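Local coordinates for transmembrane oligosaccharyl transferase (Archaeoglobus fulgidus, PDB 3WAJ), which belongs to the STT3 family of membrane-embedded oligosaccharyl transferases and holds a zinc ion at a site in its structure, at residues A[632-637]-A[666-671]; A[638-643]-A[653-658]. All blocks are in the same frame, centred on the assembly; numbering follows the deposited sequence.

In the fold
Contacts 1 and 2 illustrate how a small antiparallel sheet can be tied at its base and covered on one face. Their centres lie about 12 Å apart. The chain passes from helix 630-633 through 634-639 into strand 640-643, so the first segments of the two contacts are consecutive. Contact 2 is nested inside the loop that contact 1 closes, and strands 649-652 and 663-664 flank strand 640-643. The contacts also meet directly, with probable hydrogen bonds from G638 N to I669 O and from I669 N to G639 O. Contact 1 fastens the segment after helix 630-633 to the chain leaving strand 663-664, while contact 2 packs the 653-658 loop against one face of the sheet.

Contact 1 (A[632-637]-A[666-671]); sequences LAEKYY and PLRIPS
E634 and R668 form a salt bridge, their side chains crossing at roughly a right angle. E634 OE1 lies at the edge of the guanidinium, and the two planar groups are nearly coplanar, 25° apart. The modelled separation of 2.3 Å between E634 OE1 and R668 NH1 is improbably short, so the exact distance is doubtful; a second bond, from R668 NH2 to the same OE1, is weak. R668 NE turns instead to the backbone oxygen of G638, a further grip on the group's orientation.

Packing acts on the same guanidinium. Y637 CB sits over the centre of one face, 3.7 Å from R668 CZ, while the Y637 ring has the carbonyl oxygens of R668 and I669 at its edge.

S671 supplies the uncharged hydrogen bonds, to two successive carbonyls. S671 OG donates to K635 O at 2.6 Å, placed there by a chi1 of 69° that sets the hydroxyl between backbone N and carbonyl carbon. S671 N donates to Y636 O at 2.8 Å, and P670 CA adds a CH...O contact to the same oxygen.

Y637 and P670 form a single beta bridge between the segments, next to the backbone bonds of I669 with G638 and G639, and this pairing fastens the turn after helix 630-633 to the irregular segment following strand 663-664.

Contact 2 (A[638-643]-A[653-658]); sequences GGYFYY and NSQWDI
Y640 and Y642, on the central strand of a three-stranded antiparallel sheet, meet I658 from the loop that leaves the neighbouring strand 649-652 and folds back over one face of the sheet. Strands 640-643 and 649-652 form a beta-hairpin, with Y640 bonded through its backbone to A652 and Y642 to G650. F641 points away from the loop and packs with Y749, F649 and Y651.

The apolar part of the contact is built round I658, which also rests on A652 and I664. Its CG1 lies over one face of the Y642 ring, 4.3 Å from the centroid and 28° off the ring normal, a CH-pi arrangement. CG2 sits over that ring too, offset toward the rim, so both branches bear on the tyrosine as the two side chains lie alongside one another, pointing opposite ways. A chi2 of 171° extends the longer branch and carries I658 CD1 to within 4.2 Å of Y640 CB. One isoleucine thereby touches both tyrosines.

Nearer the start of the strand the backbones close in: G639 CA and N653 CA are 3.9 Å apart. G639 N nevertheless makes no hydrogen bond to N653 O, because the angle is poor, and donates instead to the hydroxyl of Y651.

An ST turn starts the loop's fold-back: S654 OG accepts from W656 N at 2.9 Å. It overlaps the short 3-10 segment 655-657, with backbone bonds from D657 N to S654 O and I658 N to Q655 O. Q655 CB already approaches Y640 CE1, and a water adds a polar link, donating to Q655 OE1 at 3.0 Å and standing 3.2 Å from Y640 OH.

Contact 1 (A[632-637]-A[666-671])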
loop_
_atom_site.group_PDB
_atom_site.type_symbol
_atom_site.label_atom_id
_atom_site.label_comp_id
_atom_site.label_asym_id
_atom_site.label_seq_id
_atom_site.Cartn_x
_atom_site.Cartn_y
_atom_site.Cartn_z
ATOM N N LEU A 632 -22.636 1.901 -11.309
ATOM C CA LEU A 632 -23.201 2.979 -10.498
ATOM C C LEU A 632 -22.248 4.174 -10.385
ATOM O O LEU A 632 -22.677 5.327 -10.442
ATOM C CB LEU A 632 -23.603 2.453 -9.122
ATOM C CG LEU A 632 -24.686 1.382 -9.249
ATOM C CD1 LEU A 632 -24.787 0.496 -8.008
ATOM C CD2 LEU A 632 -26.024 2.036 -9.574
ATOM N N ALA A 633 -20.954 3.899 -10.255
ATOM C CA ALA A 633 -19.958 4.965 -10.210
ATOM C C ALA A 633 -19.948 5.797 -11.499
ATOM O O ALA A 633 -19.559 6.975 -11.493
ATOM C CB ALA A 633 -18.576 4.394 -9.923
ATOM N N GLU A 634 -20.383 5.194 -12.600
ATOM C CA GLU A 634 -20.336 5.872 -13.889
ATOM C C GLU A 634 -21.288 7.068 -14.012
ATOM O O GLU A 634 -21.185 7.860 -14.948
ATOM C CB GLU A 634 -20.517 4.873 -15.035
ATOM C CG GLU A 634 -19.253 4.046 -15.311
ATOM C CD GLU A 634 -18.162 4.847 -16.025
ATOM O OE1 GLU A 634 -18.467 5.940 -16.550
ATOM O OE2 GLU A 634 -16.997 4.384 -16.067
ATOM N N LYS A 635 -22.202 7.204 -13.061
ATOM C CA LYS A 635 -23.116 8.336 -13.046
ATOM C C LYS A 635 -22.402 9.621 -12.613
ATOM O O LYS A 635 -22.967 10.720 -12.694
ATOM C CB LYS A 635 -24.302 8.056 -12.115
ATOM C CG LYS A 635 -23.958 8.179 -10.622
ATOM C CD LYS A 635 -25.130 7.770 -9.711
ATOM C CE LYS A 635 -24.733 7.892 -8.237
ATOM N NZ LYS A 635 -25.900 8.007 -7.304
ATOM N N TYR A 636 -21.167 9.493 -12.138
ATOM C CA TYR A 636 -20.409 10.685 -11.768
ATOM C C TYR A 636 -19.686 11.308 -12.984
ATOM O O TYR A 636 -19.075 12.362 -12.870
ATOM C CB TYR A 636 -19.457 10.396 -10.594
ATOM C CG TYR A 636 -20.182 10.126 -9.278
ATOM C CD1 TYR A 636 -20.345 8.833 -8.800
ATOM C CD2 TYR A 636 -20.715 11.169 -8.528
ATOM C CE1 TYR A 636 -21.012 8.584 -7.598
ATOM C CE2 TYR A 636 -21.390 10.934 -7.330
ATOM C CZ TYR A 636 -21.531 9.646 -6.869
ATOM O OH TYR A 636 -22.196 9.426 -5.678
ATOM N N TYR A 637 -19.800 10.670 -14.149
ATOM C CA TYR A 637 -19.084 11.115 -15.348
ATOM C C TYR A 637 -19.968 11.332 -16.577
ATOM O O TYR A 637 -20.979 10.651 -16.752
ATOM C CB TYR A 637 -17.910 10.171 -15.651
ATOM C CG TYR A 637 -16.918 10.177 -14.519
ATOM C CD1 TYR A 637 -15.958 11.181 -14.429
ATOM C CD2 TYR A 637 -16.976 9.224 -13.501
ATOM C CE1 TYR A 637 -15.056 11.220 -13.377
ATOM C CE2 TYR A 637 -16.071 9.248 -12.444
ATOM C CZ TYR A 637 -15.111 10.257 -12.391
ATOM O OH TYR A 637 -14.201 10.322 -11.362
ATOM N N PRO A 666 -8.619 13.476 -23.968
ATOM C CA PRO A 666 -8.838 12.195 -23.279
ATOM C C PRO A 666 -8.914 12.420 -21.778
ATOM O O PRO A 666 -8.066 11.951 -21.006
ATOM C CB PRO A 666 -7.583 11.384 -23.638
ATOM C CG PRO A 666 -6.512 12.443 -23.741
ATOM C CD PRO A 666 -7.200 13.660 -24.338
ATOM N N LEU A 667 -9.926 13.183 -21.388
ATOM C CA LEU A 667 -10.246 13.424 -19.994
ATOM C C LEU A 667 -11.758 13.400 -19.911
ATOM O O LEU A 667 -12.430 14.255 -20.477
ATOM C CB LEU A 667 -9.712 14.784 -19.516
ATOM C CG LEU A 667 -10.167 15.156 -18.101
ATOM C CD1 LEU A 667 -9.468 14.248 -17.076
ATOM C CD2 LEU A 667 -9.936 16.640 -17.785
ATOM N N ARG A 668 -12.299 12.409 -19.217
ATOM C CA ARG A 668 -13.740 12.305 -19.068
ATOM C C ARG A 668 -14.239 13.404 -18.121
ATOM O O ARG A 668 -13.759 13.523 -16.994
ATOM C CB ARG A 668 -14.105 10.918 -18.538
ATOM C CG ARG A 668 -15.573 10.590 -18.650
ATOM C CD ARG A 668 -15.792 9.280 -19.363
ATOM N NE ARG A 668 -17.213 8.976 -19.434
ATOM C CZ ARG A 668 -17.809 8.033 -18.718
ATOM N NH1 ARG A 668 -17.094 7.273 -17.898
ATOM N NH2 ARG A 668 -19.115 7.844 -18.832
ATOM N N ILE A 669 -15.184 14.215 -18.597
ATOM C CA ILE A 669 -15.743 15.323 -17.813
ATOM C C ILE A 669 -16.760 14.816 -16.803
ATOM O O ILE A 669 -17.608 13.985 -17.145
ATOM C CB ILE A 669 -16.418 16.360 -18.728
ATOM C CG1 ILE A 669 -15.390 16.939 -19.688
ATOM C CG2 ILE A 669 -17.043 17.492 -17.911
ATOM C CD1 ILE A 669 -14.062 17.313 -19.007
ATOM N N PRO A 670 -16.675 15.303 -15.548
ATOM C CA PRO A 670 -17.645 14.852 -14.530
ATOM C C PRO A 670 -19.063 15.273 -14.897
ATOM O O PRO A 670 -19.226 16.280 -15.605
ATOM C CB PRO A 670 -17.195 15.585 -13.265
ATOM C CG PRO A 670 -15.712 15.822 -13.472
ATOM C CD PRO A 670 -15.585 16.116 -14.965
ATOM N N SER A 671 -20.056 14.504 -14.442
ATOM C CA SER A 671 -21.477 14.807 -14.662
ATOM C C SER A 671 -21.894 15.908 -13.701
ATOM O O SER A 671 -21.093 16.337 -12.861
ATOM C CB SER A 671 -22.338 13.569 -14.401
ATOM O OG SER A 671 -22.349 13.252 -13.027
#

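Contact 2 (A[638-643]-A[653-658])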
loop_
_atom_site.group_PDB
_atom_site.type_symbol
_atom_site.label_atom_id
_atom_site.label_comp_id
_atom_site.label_asym_id
_atom_site.label_seq_id
_atom_site.Cartn_x
_atom_site.Cartn_y
_atom_site.Cartn_z
ATOM N N GLY A 638 -19.588 12.317 -17.398
ATOM C CA GLY A 638 -20.297 12.663 -18.623
ATOM C C GLY A 638 -19.433 12.316 -19.814
ATOM O O GLY A 638 -18.952 11.173 -19.916
ATOM N N GLY A 639 -19.204 13.287 -20.704
ATOM C CA GLY A 639 -18.430 13.025 -21.908
ATOM C C GLY A 639 -17.066 13.698 -22.008
ATOM O O GLY A 639 -16.215 13.584 -21.117
ATOM N N TYR A 640 -16.850 14.395 -23.123
ATOM C CA TYR A 640 -15.526 14.879 -23.473
ATOM C C TYR A 640 -15.610 16.192 -24.183
ATOM O O TYR A 640 -16.604 16.476 -24.882
ATOM C CB TYR A 640 -14.830 13.884 -24.419
ATOM C CG TYR A 640 -14.661 12.517 -23.818
ATOM C CD1 TYR A 640 -15.641 11.534 -23.993
ATOM C CD2 TYR A 640 -13.545 12.211 -23.050
ATOM C CE1 TYR A 640 -15.505 10.280 -23.436
ATOM C CE2 TYR A 640 -13.392 10.951 -22.485
ATOM C CZ TYR A 640 -14.378 9.986 -22.683
ATOM O OH TYR A 640 -14.254 8.728 -22.120
ATOM N N PHE A 641 -14.552 16.981 -24.021
ATOM C CA PHE A 641 -14.322 18.141 -24.879
ATOM C C PHE A 641 -13.550 17.671 -26.104
ATOM O O PHE A 641 -12.716 16.765 -26.008
ATOM C CB PHE A 641 -13.490 19.197 -24.144
ATOM C CG PHE A 641 -14.267 19.980 -23.121
ATOM C CD1 PHE A 641 -15.390 20.712 -23.503
ATOM C CD2 PHE A 641 -13.867 20.005 -21.785
ATOM C CE1 PHE A 641 -16.116 21.439 -22.579
ATOM C CE2 PHE A 641 -14.587 20.725 -20.848
ATOM C CZ PHE A 641 -15.713 21.450 -21.247
ATOM N N TYR A 642 -13.809 18.294 -27.244
ATOM C CA TYR A 642 -13.110 17.935 -28.480
ATOM C C TYR A 642 -13.105 19.080 -29.510
ATOM O O TYR A 642 -13.951 19.984 -29.453
ATOM C CB TYR A 642 -13.797 16.725 -29.116
ATOM C CG TYR A 642 -15.164 17.075 -29.660
ATOM C CD1 TYR A 642 -16.283 17.033 -28.843
ATOM C CD2 TYR A 642 -15.330 17.485 -30.983
ATOM C CE1 TYR A 642 -17.532 17.372 -29.322
ATOM C CE2 TYR A 642 -16.577 17.816 -31.479
ATOM C CZ TYR A 642 -17.674 17.755 -30.643
ATOM O OH TYR A 642 -18.922 18.083 -31.126
ATOM N N TYR A 643 -12.180 19.004 -30.466
ATOM C CA TYR A 643 -12.237 19.819 -31.683
ATOM C C TYR A 643 -12.628 18.966 -32.889
ATOM O O TYR A 643 -12.039 17.906 -33.139
ATOM C CB TYR A 643 -10.901 20.492 -31.952
ATOM C CG TYR A 643 -10.506 21.409 -30.842
ATOM C CD1 TYR A 643 -10.799 22.770 -30.893
ATOM C CD2 TYR A 643 -9.870 20.911 -29.717
ATOM C CE1 TYR A 643 -10.434 23.620 -29.847
ATOM C CE2 TYR A 643 -9.518 21.738 -28.674
ATOM C CZ TYR A 643 -9.794 23.085 -28.743
ATOM O OH TYR A 643 -9.431 23.865 -27.681
ATOM N N ASN A 653 -21.703 14.702 -24.540
ATOM C CA ASN A 653 -21.972 13.925 -23.335
ATOM C C ASN A 653 -21.548 12.492 -23.529
ATOM O O ASN A 653 -21.383 11.752 -22.572
ATOM C CB ASN A 653 -23.449 13.983 -22.959
ATOM C CG ASN A 653 -24.324 14.375 -24.122
ATOM O OD1 ASN A 653 -23.869 14.420 -25.264
ATOM N ND2 ASN A 653 -25.587 14.668 -23.843
ATOM N N SER A 654 -21.359 12.110 -24.782
ATOM C CA SER A 654 -20.925 10.763 -25.115
ATOM C C SER A 654 -19.958 10.837 -26.287
ATOM O O SER A 654 -20.144 11.647 -27.195
ATOM C CB SER A 654 -22.143 9.917 -25.495
ATOM O OG SER A 654 -21.778 8.898 -26.398
ATOM N N GLN A 655 -18.939 9.989 -26.291
ATOM C CA GLN A 655 -18.030 9.929 -27.436
ATOM C C GLN A 655 -18.732 9.595 -28.763
ATOM O O GLN A 655 -18.185 9.846 -29.834
ATOM C CB GLN A 655 -16.923 8.914 -27.178
ATOM C CG GLN A 655 -17.439 7.512 -27.036
ATOM C CD GLN A 655 -17.512 7.069 -25.584
ATOM O OE1 GLN A 655 -18.404 7.485 -24.828
ATOM N NE2 GLN A 655 -16.566 6.223 -25.183
ATOM N N TRP A 656 -19.937 9.031 -28.699
ATOM C CA TRP A 656 -20.631 8.615 -29.916
ATOM C C TRP A 656 -21.254 9.808 -30.615
ATOM O O TRP A 656 -21.751 9.686 -31.731
ATOM C CB TRP A 656 -21.686 7.546 -29.607
ATOM C CG TRP A 656 -21.079 6.349 -28.980
ATOM C CD1 TRP A 656 -21.105 6.008 -27.655
ATOM C CD2 TRP A 656 -20.287 5.351 -29.642
ATOM N NE1 TRP A 656 -20.395 4.843 -27.459
ATOM C CE2 TRP A 656 -19.878 4.425 -28.661
ATOM C CE3 TRP A 656 -19.885 5.155 -30.968
ATOM C CZ2 TRP A 656 -19.099 3.302 -28.971
ATOM C CZ3 TRP A 656 -19.110 4.046 -31.276
ATOM C CH2 TRP A 656 -18.727 3.129 -30.282
ATOM N N ASP A 657 -21.221 10.963 -29.950
ATOM C CA ASP A 657 -21.694 12.213 -30.541
ATOM C C ASP A 657 -20.548 12.993 -31.179
ATOM O O ASP A 657 -20.744 14.089 -31.711
ATOM C CB ASP A 657 -22.369 13.077 -29.473
ATOM C CG ASP A 657 -23.698 12.519 -29.032
ATOM O OD1 ASP A 657 -24.502 12.160 -29.915
ATOM O OD2 ASP A 657 -23.931 12.433 -27.807
ATOM N N ILE A 658 -19.350 12.420 -31.109
ATOM C CA ILE A 658 -18.143 13.070 -31.589
ATOM C C ILE A 658 -17.830 12.615 -33.021
ATOM O O ILE A 658 -17.593 11.426 -33.249
ATOM C CB ILE A 658 -16.955 12.764 -30.655
ATOM C CG1 ILE A 658 -17.215 13.330 -29.252
ATOM C CG2 ILE A 658 -15.661 13.314 -31.230
ATOM C CD1 ILE A 658 -16.194 12.877 -28.220
HETATM O O HOH W 1 -17.206 7.509 -22.120
#